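Local atomic coordinates of putative uncharacterized protein (Pyrococcus furiosus, PDB entry 3UFC), a protein that is a Cas6-family protein that binds CRISPR RNA and probably serves in the CRISPR-based defence against viruses and other mobile genetic elements. Residues R137-E142 with L146-L151; E32-G35 with R40-K43; S82-E87 with H171-D176. One frame throughout, in Å; residues are numbered along the deposited sequence.

Contact 1. Residues R137-E142 with L146-L151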
loop_
_atom_site.group_PDB
_atom_site.type_symbol
_atom_site.label_atom_id
_atom_site.label_comp_id
_atom_site.label_asym_id
_atom_site.label_seq_id
_atom_site.Cartn_x
_atom_site.Cartn_y
_atom_site.Cartn_z
ATOM N N ARG A 137 -5.190 13.179 -2.707
ATOM C CA ARG A 137 -5.489 14.436 -2.040
ATOM C C ARG A 137 -5.336 15.685 -2.892
ATOM O O ARG A 137 -4.760 15.660 -3.980
ATOM C CB ARG A 137 -4.603 14.569 -0.801
ATOM C CG ARG A 137 -4.689 13.379 0.130
ATOM C CD ARG A 137 -3.312 12.845 0.462
ATOM N NE ARG A 137 -2.600 13.654 1.444
ATOM C CZ ARG A 137 -2.925 13.730 2.730
ATOM N NH1 ARG A 137 -3.959 13.050 3.200
ATOM N NH2 ARG A 137 -2.202 14.471 3.557
ATOM N N THR A 138 -5.876 16.780 -2.371
ATOM C CA THR A 138 -5.801 18.077 -3.017
ATOM C C THR A 138 -5.631 19.089 -1.887
ATOM O O THR A 138 -5.695 18.725 -0.713
ATOM C CB THR A 138 -7.079 18.385 -3.826
ATOM O OG1 THR A 138 -6.916 19.631 -4.513
ATOM C CG2 THR A 138 -8.289 18.461 -2.921
ATOM N N VAL A 139 -5.403 20.349 -2.231
ATOM C CA VAL A 139 -5.217 21.379 -1.217
ATOM C C VAL A 139 -6.442 22.272 -1.058
ATOM O O VAL A 139 -6.937 22.836 -2.033
ATOM C CB VAL A 139 -3.996 22.269 -1.551
ATOM C CG1 VAL A 139 -3.900 23.418 -0.563
ATOM C CG2 VAL A 139 -2.725 21.440 -1.510
ATOM N N LYS A 140 -6.925 22.388 0.176
ATOM C CA LYS A 140 -8.077 23.229 0.483
ATOM C C LYS A 140 -7.769 24.170 1.649
ATOM O O LYS A 140 -6.879 23.904 2.460
ATOM C CB LYS A 140 -9.305 22.375 0.815
ATOM C CG LYS A 140 -10.034 21.829 -0.407
ATOM C CD LYS A 140 -11.320 21.115 -0.008
ATOM C CE LYS A 140 -12.138 20.697 -1.225
ATOM N NZ LYS A 140 -11.430 19.713 -2.091
ATOM N N PHE A 141 -8.518 25.265 1.725
ATOM C CA PHE A 141 -8.333 26.274 2.764
ATOM C C PHE A 141 -8.655 25.827 4.190
ATOM O O PHE A 141 -9.626 25.108 4.432
ATOM C CB PHE A 141 -9.159 27.515 2.416
ATOM C CG PHE A 141 -10.586 27.212 2.044
ATOM C CD1 PHE A 141 -11.477 26.705 2.986
ATOM C CD2 PHE A 141 -11.039 27.434 0.745
ATOM C CE1 PHE A 141 -12.799 26.422 2.642
ATOM C CE2 PHE A 141 -12.360 27.155 0.391
ATOM C CZ PHE A 141 -13.240 26.649 1.342
ATOM N N GLU A 142 -7.822 26.269 5.129
ATOM C CA GLU A 142 -7.983 25.952 6.545
ATOM C C GLU A 142 -7.213 26.946 7.411
ATOM O O GLU A 142 -6.124 26.644 7.901
ATOM C CB GLU A 142 -7.487 24.533 6.845
ATOM C CG GLU A 142 -8.488 23.428 6.541
ATOM C CD GLU A 142 -9.714 23.489 7.432
ATOM O OE1 GLU A 142 -10.472 24.477 7.339
ATOM O OE2 GLU A 142 -9.917 22.548 8.229
ATOM N N LEU A 146 -2.326 25.799 4.569
ATOM C CA LEU A 146 -2.904 24.901 3.581
ATOM C C LEU A 146 -3.069 23.522 4.194
ATOM O O LEU A 146 -2.101 22.925 4.666
ATOM C CB LEU A 146 -1.998 24.794 2.353
ATOM C CG LEU A 146 -1.852 26.027 1.463
ATOM C CD1 LEU A 146 -0.859 25.725 0.353
ATOM C CD2 LEU A 146 -3.206 26.412 0.884
ATOM N N LYS A 147 -4.295 23.016 4.184
ATOM C CA LYS A 147 -4.559 21.700 4.742
ATOM C C LYS A 147 -4.881 20.723 3.617
ATOM O O LYS A 147 -5.559 21.076 2.650
ATOM C CB LYS A 147 -5.728 21.771 5.724
ATOM C CG LYS A 147 -5.755 20.643 6.743
ATOM C CD LYS A 147 -4.497 20.646 7.615
ATOM C CE LYS A 147 -4.318 21.971 8.351
ATOM N NZ LYS A 147 -5.486 22.293 9.222
ATOM N N HIS A 148 -4.383 19.499 3.741
ATOM C CA HIS A 148 -4.638 18.487 2.730
ATOM C C HIS A 148 -6.064 17.986 2.849
ATOM O O HIS A 148 -6.594 17.837 3.950
ATOM C CB HIS A 148 -3.654 17.325 2.873
ATOM C CG HIS A 148 -2.278 17.639 2.374
ATOM N ND1 HIS A 148 -1.219 16.765 2.502
ATOM C CD2 HIS A 148 -1.790 18.727 1.732
ATOM C CE1 HIS A 148 -0.139 17.303 1.963
ATOM N NE2 HIS A 148 -0.459 18.493 1.488
ATOM N N TRP A 149 -6.689 17.752 1.704
ATOM C CA TRP A 149 -8.052 17.266 1.668
ATOM C C TRP A 149 -8.086 15.943 0.903
ATOM O O TRP A 149 -7.734 15.889 -0.276
ATOM C CB TRP A 149 -8.958 18.299 0.998
ATOM C CG TRP A 149 -10.403 17.971 1.126
ATOM C CD1 TRP A 149 -11.169 17.272 0.239
ATOM C CD2 TRP A 149 -11.249 18.270 2.242
ATOM N NE1 TRP A 149 -12.442 17.112 0.735
ATOM C CE2 TRP A 149 -12.518 17.716 1.965
ATOM C CE3 TRP A 149 -11.056 18.951 3.452
ATOM C CZ2 TRP A 149 -13.592 17.820 2.854
ATOM C CZ3 TRP A 149 -12.126 19.054 4.338
ATOM C CH2 TRP A 149 -13.377 18.490 4.033
ATOM N N ASP A 150 -8.500 14.883 1.591
ATOM C CA ASP A 150 -8.579 13.550 1.002
ATOM C C ASP A 150 -9.811 13.396 0.122
ATOM O O ASP A 150 -10.936 13.687 0.540
ATOM C CB ASP A 150 -8.577 12.498 2.114
ATOM C CG ASP A 150 -7.305 12.538 2.937
ATOM O OD1 ASP A 150 -7.279 11.982 4.055
ATOM O OD2 ASP A 150 -6.320 13.133 2.455
ATOM N N LEU A 151 -9.583 12.931 -1.101
ATOM C CA LEU A 151 -10.650 12.747 -2.076
ATOM C C LEU A 151 -11.045 11.285 -2.254
ATOM O O LEU A 151 -10.279 10.379 -1.923
ATOM C CB LEU A 151 -10.210 13.319 -3.426
ATOM C CG LEU A 151 -9.824 14.804 -3.421
ATOM C CD1 LEU A 151 -9.146 15.163 -4.733
ATOM C CD2 LEU A 151 -11.073 15.663 -3.198
#

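Contact 2. Residues E32-G35 with R40-K43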
loop_
_atom_site.group_PDB
_atom_site.type_symbol
_atom_site.label_atom_id
_atom_site.label_comp_id
_atom_site.label_asym_id
_atom_site.label_seq_id
_atom_site.Cartn_x
_atom_site.Cartn_y
_atom_site.Cartn_z
ATOM N N GLU A 32 13.272 -0.301 9.180
ATOM C CA GLU A 32 14.345 -0.578 10.126
ATOM C C GLU A 32 15.042 -1.888 9.742
ATOM O O GLU A 32 16.267 -1.953 9.663
ATOM C CB GLU A 32 13.770 -0.669 11.545
ATOM C CG GLU A 32 14.807 -0.776 12.659
ATOM C CD GLU A 32 15.481 -2.137 12.716
ATOM O OE1 GLU A 32 14.758 -3.152 12.805
ATOM O OE2 GLU A 32 16.731 -2.189 12.680
ATOM N N LYS A 33 14.256 -2.926 9.481
ATOM C CA LYS A 33 14.821 -4.220 9.113
ATOM C C LYS A 33 15.587 -4.187 7.790
ATOM O O LYS A 33 16.659 -4.782 7.676
ATOM C CB LYS A 33 13.713 -5.278 9.054
ATOM C CG LYS A 33 13.040 -5.513 10.403
ATOM C CD LYS A 33 11.863 -6.465 10.294
ATOM C CE LYS A 33 11.144 -6.579 11.629
ATOM N NZ LYS A 33 12.059 -7.078 12.701
ATOM N N ALA A 34 15.047 -3.493 6.793
ATOM C CA ALA A 34 15.708 -3.414 5.494
ATOM C C ALA A 34 16.980 -2.573 5.559
ATOM O O ALA A 34 17.980 -2.891 4.914
ATOM C CB ALA A 34 14.753 -2.838 4.449
ATOM N N GLY A 35 16.935 -1.501 6.342
ATOM C CA GLY A 35 18.087 -0.629 6.464
ATOM C C GLY A 35 19.284 -1.295 7.112
ATOM O O GLY A 35 20.426 -0.967 6.795
ATOM N N ARG A 40 21.565 2.041 2.230
ATOM C CA ARG A 40 21.359 2.854 1.040
ATOM C C ARG A 40 19.939 2.886 0.477
ATOM O O ARG A 40 19.608 3.782 -0.299
ATOM C CB ARG A 40 22.345 2.426 -0.052
ATOM C CG ARG A 40 23.762 2.934 0.196
ATOM C CD ARG A 40 24.766 2.335 -0.769
ATOM N NE ARG A 40 24.930 0.901 -0.554
ATOM C CZ ARG A 40 25.862 0.161 -1.143
ATOM N NH1 ARG A 40 26.720 0.721 -1.986
ATOM N NH2 ARG A 40 25.940 -1.138 -0.888
ATOM N N ILE A 41 19.099 1.925 0.854
ATOM C CA ILE A 41 17.729 1.918 0.347
ATOM C C ILE A 41 16.754 2.571 1.315
ATOM O O ILE A 41 15.563 2.670 1.024
ATOM C CB ILE A 41 17.213 0.492 0.045
ATOM C CG1 ILE A 41 17.180 -0.340 1.326
ATOM C CG2 ILE A 41 18.067 -0.155 -1.033
ATOM C CD1 ILE A 41 16.498 -1.686 1.148
ATOM N N VAL A 42 17.250 3.014 2.466
ATOM C CA VAL A 42 16.379 3.656 3.440
ATOM C C VAL A 42 15.786 4.934 2.847
ATOM O O VAL A 42 14.609 5.235 3.057
ATOM C CB VAL A 42 17.139 3.998 4.736
ATOM C CG1 VAL A 42 16.251 4.813 5.664
ATOM C CG2 VAL A 42 17.575 2.714 5.429
ATOM N N LYS A 43 16.599 5.674 2.097
ATOM C CA LYS A 43 16.141 6.916 1.477
ATOM C C LYS A 43 15.011 6.639 0.483
ATOM O O LYS A 43 14.080 7.433 0.355
ATOM C CB LYS A 43 17.300 7.617 0.756
ATOM C CG LYS A 43 17.830 6.871 -0.459
ATOM C CD LYS A 43 18.916 7.663 -1.179
ATOM C CE LYS A 43 20.234 7.626 -0.422
ATOM N NZ LYS A 43 20.839 6.259 -0.439
#

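Contact 3. Residues S82-E87 with H171-D176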
loop_
_atom_site.group_PDB
_atom_site.type_symbol
_atom_site.label_atom_id
_atom_site.label_comp_id
_atom_site.label_asym_id
_atom_site.label_seq_id
_atom_site.Cartn_x
_atom_site.Cartn_y
_atom_site.Cartn_z
ATOM N N SER A 82 5.133 -4.855 -2.391
ATOM C CA SER A 82 5.503 -4.795 -3.795
ATOM C C SER A 82 6.321 -3.566 -4.136
ATOM O O SER A 82 6.251 -2.544 -3.445
ATOM C CB SER A 82 4.252 -4.828 -4.678
ATOM O OG SER A 82 4.599 -4.612 -6.039
ATOM N N SER A 83 7.101 -3.678 -5.209
ATOM C CA SER A 83 7.923 -2.577 -5.684
ATOM C C SER A 83 8.416 -2.862 -7.091
ATOM O O SER A 83 8.620 -4.024 -7.459
ATOM C CB SER A 83 9.124 -2.359 -4.770
ATOM O OG SER A 83 9.962 -1.349 -5.307
ATOM N N SER A 84 8.600 -1.807 -7.880
ATOM C CA SER A 84 9.094 -1.965 -9.243
ATOM C C SER A 84 10.601 -2.201 -9.168
ATOM O O SER A 84 11.215 -2.684 -10.117
ATOM C CB SER A 84 8.803 -0.705 -10.072
ATOM O OG SER A 84 9.437 0.441 -9.520
ATOM N N ASN A 85 11.182 -1.873 -8.017
ATOM C CA ASN A 85 12.617 -2.015 -7.795
ATOM C C ASN A 85 12.958 -3.321 -7.067
ATOM O O ASN A 85 12.705 -3.468 -5.869
ATOM C CB ASN A 85 13.132 -0.820 -6.984
ATOM C CG ASN A 85 14.649 -0.715 -6.988
ATOM O OD1 ASN A 85 15.351 -1.715 -6.853
ATOM N ND2 ASN A 85 15.160 0.508 -7.129
ATOM N N LYS A 86 13.541 -4.263 -7.800
ATOM C CA LYS A 86 13.918 -5.556 -7.234
ATOM C C LYS A 86 14.905 -5.402 -6.076
ATOM O O LYS A 86 14.898 -6.195 -5.134
ATOM C CB LYS A 86 14.531 -6.445 -8.321
ATOM C CG LYS A 86 13.616 -6.685 -9.513
ATOM C CD LYS A 86 14.350 -7.417 -10.631
ATOM C CE LYS A 86 13.496 -7.516 -11.887
ATOM N NZ LYS A 86 12.227 -8.259 -11.641
ATOM N N GLU A 87 15.752 -4.381 -6.146
ATOM C CA GLU A 87 16.730 -4.137 -5.094
ATOM C C GLU A 87 16.026 -3.797 -3.776
ATOM O O GLU A 87 16.509 -4.139 -2.691
ATOM C CB GLU A 87 17.658 -2.990 -5.501
ATOM C CG GLU A 87 18.864 -2.810 -4.596
ATOM C CD GLU A 87 19.895 -3.919 -4.762
ATOM O OE1 GLU A 87 20.891 -3.919 -4.007
ATOM O OE2 GLU A 87 19.712 -4.784 -5.647
ATOM N N HIS A 171 7.678 10.004 -12.734
ATOM C CA HIS A 171 8.855 10.765 -13.133
ATOM C C HIS A 171 9.983 10.613 -12.120
ATOM O O HIS A 171 11.137 10.367 -12.484
ATOM C CB HIS A 171 8.509 12.251 -13.293
ATOM C CG HIS A 171 9.706 13.116 -13.531
ATOM N ND1 HIS A 171 10.521 13.549 -12.508
ATOM C CD2 HIS A 171 10.273 13.556 -14.679
ATOM C CE1 HIS A 171 11.542 14.218 -13.016
ATOM N NE2 HIS A 171 11.416 14.235 -14.330
ATOM N N GLU A 172 9.645 10.769 -10.847
ATOM C CA GLU A 172 10.623 10.651 -9.781
ATOM C C GLU A 172 11.193 9.236 -9.653
ATOM O O GLU A 172 12.407 9.054 -9.578
ATOM C CB GLU A 172 9.992 11.067 -8.452
ATOM C CG GLU A 172 10.882 10.839 -7.246
ATOM C CD GLU A 172 12.208 11.568 -7.353
ATOM O OE1 GLU A 172 12.207 12.768 -7.709
ATOM O OE2 GLU A 172 13.250 10.940 -7.070
ATOM N N VAL A 173 10.318 8.234 -9.633
ATOM C CA VAL A 173 10.762 6.853 -9.482
ATOM C C VAL A 173 11.391 6.236 -10.732
ATOM O O VAL A 173 12.458 5.628 -10.648
ATOM C CB VAL A 173 9.597 5.957 -8.985
ATOM C CG1 VAL A 173 10.036 4.501 -8.916
ATOM C CG2 VAL A 173 9.144 6.430 -7.604
ATOM N N MET A 174 10.752 6.401 -11.885
ATOM C CA MET A 174 11.269 5.836 -13.131
ATOM C C MET A 174 12.323 6.709 -13.818
ATOM O O MET A 174 13.049 6.235 -14.691
ATOM C CB MET A 174 10.121 5.567 -14.110
ATOM C CG MET A 174 8.996 4.705 -13.540
ATOM S SD MET A 174 9.580 3.109 -12.890
ATOM C CE MET A 174 9.785 2.190 -14.406
ATOM N N GLY A 175 12.403 7.983 -13.447
ATOM C CA GLY A 175 13.400 8.844 -14.061
ATOM C C GLY A 175 12.870 9.827 -15.090
ATOM O O GLY A 175 13.474 10.872 -15.316
ATOM N N ASP A 176 11.756 9.497 -15.730
ATOM C CA ASP A 176 11.168 10.397 -16.710
ATOM C C ASP A 176 9.673 10.136 -16.805
ATOM O O ASP A 176 9.176 9.152 -16.262
ATOM C CB ASP A 176 11.825 10.210 -18.079
ATOM C CG ASP A 176 11.593 11.400 -19.009
ATOM O OD1 ASP A 176 12.177 11.410 -20.112
ATOM O OD2 ASP A 176 10.830 12.325 -18.642
#

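Contact 1. Residues R137-E142 with L146-L151
R137 reaches H148 along the face that carries R137, V139, H148 and D150. Its NH2 gives H148 ND1 a hydrogen bond of 2.7 Å; NH2 lies in the imidazole plane, but ND1 is tilted 31° out of the guanidinium plane, so the bond is bent (132° at the hydrogen), and the two planes are almost perpendicular. H148 CB sits over one guanidinium face. The arginine chain bends at chi2 and chi3, which turns NH1 toward D150 OD2 as a salt bridge, although the place of that oxygen is uncertain. An arginine suits the spot, since one flat group serves both partners. On the face of T138, K140, K147 and W149, K140 lays its aliphatic chain over W149, with CD 3.7 Å from the centroid of the five-membered ring, a CH-pi contact that suits a long lysine. T138 CG2 packs 3.9 Å from L151 CD1. Toward the turn V139 CG1 presses tightly on L146 CD2 (3.4 Å), and E142 CG lies against K147 CB (3.3 Å). T138 pairs with W149 and K140 with K147 through two backbone hydrogen bonds each. R161 of helix 158-174 packs against T138 and L151. The whole is a twisted two-stranded beta hairpin.

Contact 2. Residues E32-G35 with R40-K43
G35 and V42 make the closest approach: one methyl of the valine, CG2, rests 3.5 Å from G35 CA. Glycine suits this place because a CB here would run into V42 CG2; G35 CA and V42 CA are 5.5 Å apart. Beside it A34 directs its CB at I41, meeting CD1 at 3.9 Å. The isoleucine gets there by a first torsion that leaves CG1 lying between its own backbone N and carbonyl carbon (chi1 62°), and an extended second one that sends CD1 outward to the helix. A small alanine meets the end of a long branched chain, and both are buried. The contact joins the C-terminal part of helix 23-37 to the start of the short helix 42-46. It belongs to the crossover connection from strand 3-11 to strand 53-59 of the N-terminal ferredoxin-like domain, two strands that run parallel with strand 77-83 between them. Further out, K43 curls back so that NZ donates to R40 O over 2.8 Å, tying the lysine's end to the carbonyl three residues back. R40 NH2 forms a salt bridge with E38 in the linker. On the long helix K33, next to A34 but facing elsewhere, sends NZ to S99 OG and E101 O, with a cation-pi contact to F102.

Contact 3. Residues S82-E87 with H171-D176
S84 and V173, the closest pair by backbone, hold their alpha carbons 9.0 Å apart, so the turn after strand 77-83 and the last turn of helix 158-174 meet through side chains alone. S84 directs its hydroxymethyl group at the helix, and a chi1 of 61° tucks OG over the backbone, between N and C. From there OG comes 4.1 Å from V173 CG1 and 4.3 Å from M174 SD, loose touches of an oxygen against apolar atoms; OG also has a hydrogen bond beyond the two segments. V173 faces the serine, and its CG1 is the branch that touches, whereas M174 has to curl, all three of its torsions near -60°, before its sulfur arrives. A small serine and a flexible methionine suit so light a meeting, which buries just 63 Å² in total. Each side is shaped by its own turn. S83 OG accepts from N85 N at 3.0 Å, an ST turn, and N85 is then the N-cap of helix 86-98, its OD1 taking a weak bond from E87 N (2.8 Å). G175, with positive phi, lets the chain leave helix 158-174. Around the contact, Y51 O takes S83 OG, while helix 215-224 adjoins both segments: N224 OD1 receives S84 N, E223 touches the S84 side chain, and F220 packs against V173 and M174. The turn between strand 77-83 and helix 86-98 thus lies against the C-terminal parts of helices 158-174 and 215-224.

Overall arrangement
Along the chain contact 2 comes first, then the two halves of contact 3, which enclose contact 1. Contact 2 and the first half of contact 3 belong to the N-terminal ferredoxin-like part; contacts 2 and 3 have centres 16 Å apart and nearest atoms about 5 Å apart, without touching. Contact 3 joins the N-terminal and C-terminal parts, bringing the turn between strand 77-83 and helix 86-98 up to the end of helix 158-174. Contact 1 lies wholly in the C-terminal part, its centre 27 Å from that of contact 3 and 30 Å from that of contact 2. Its hairpin is followed, after a short loop, by helix 158-174, so that one helix links the projecting hairpin at its start with contact to the N-terminal part at its end.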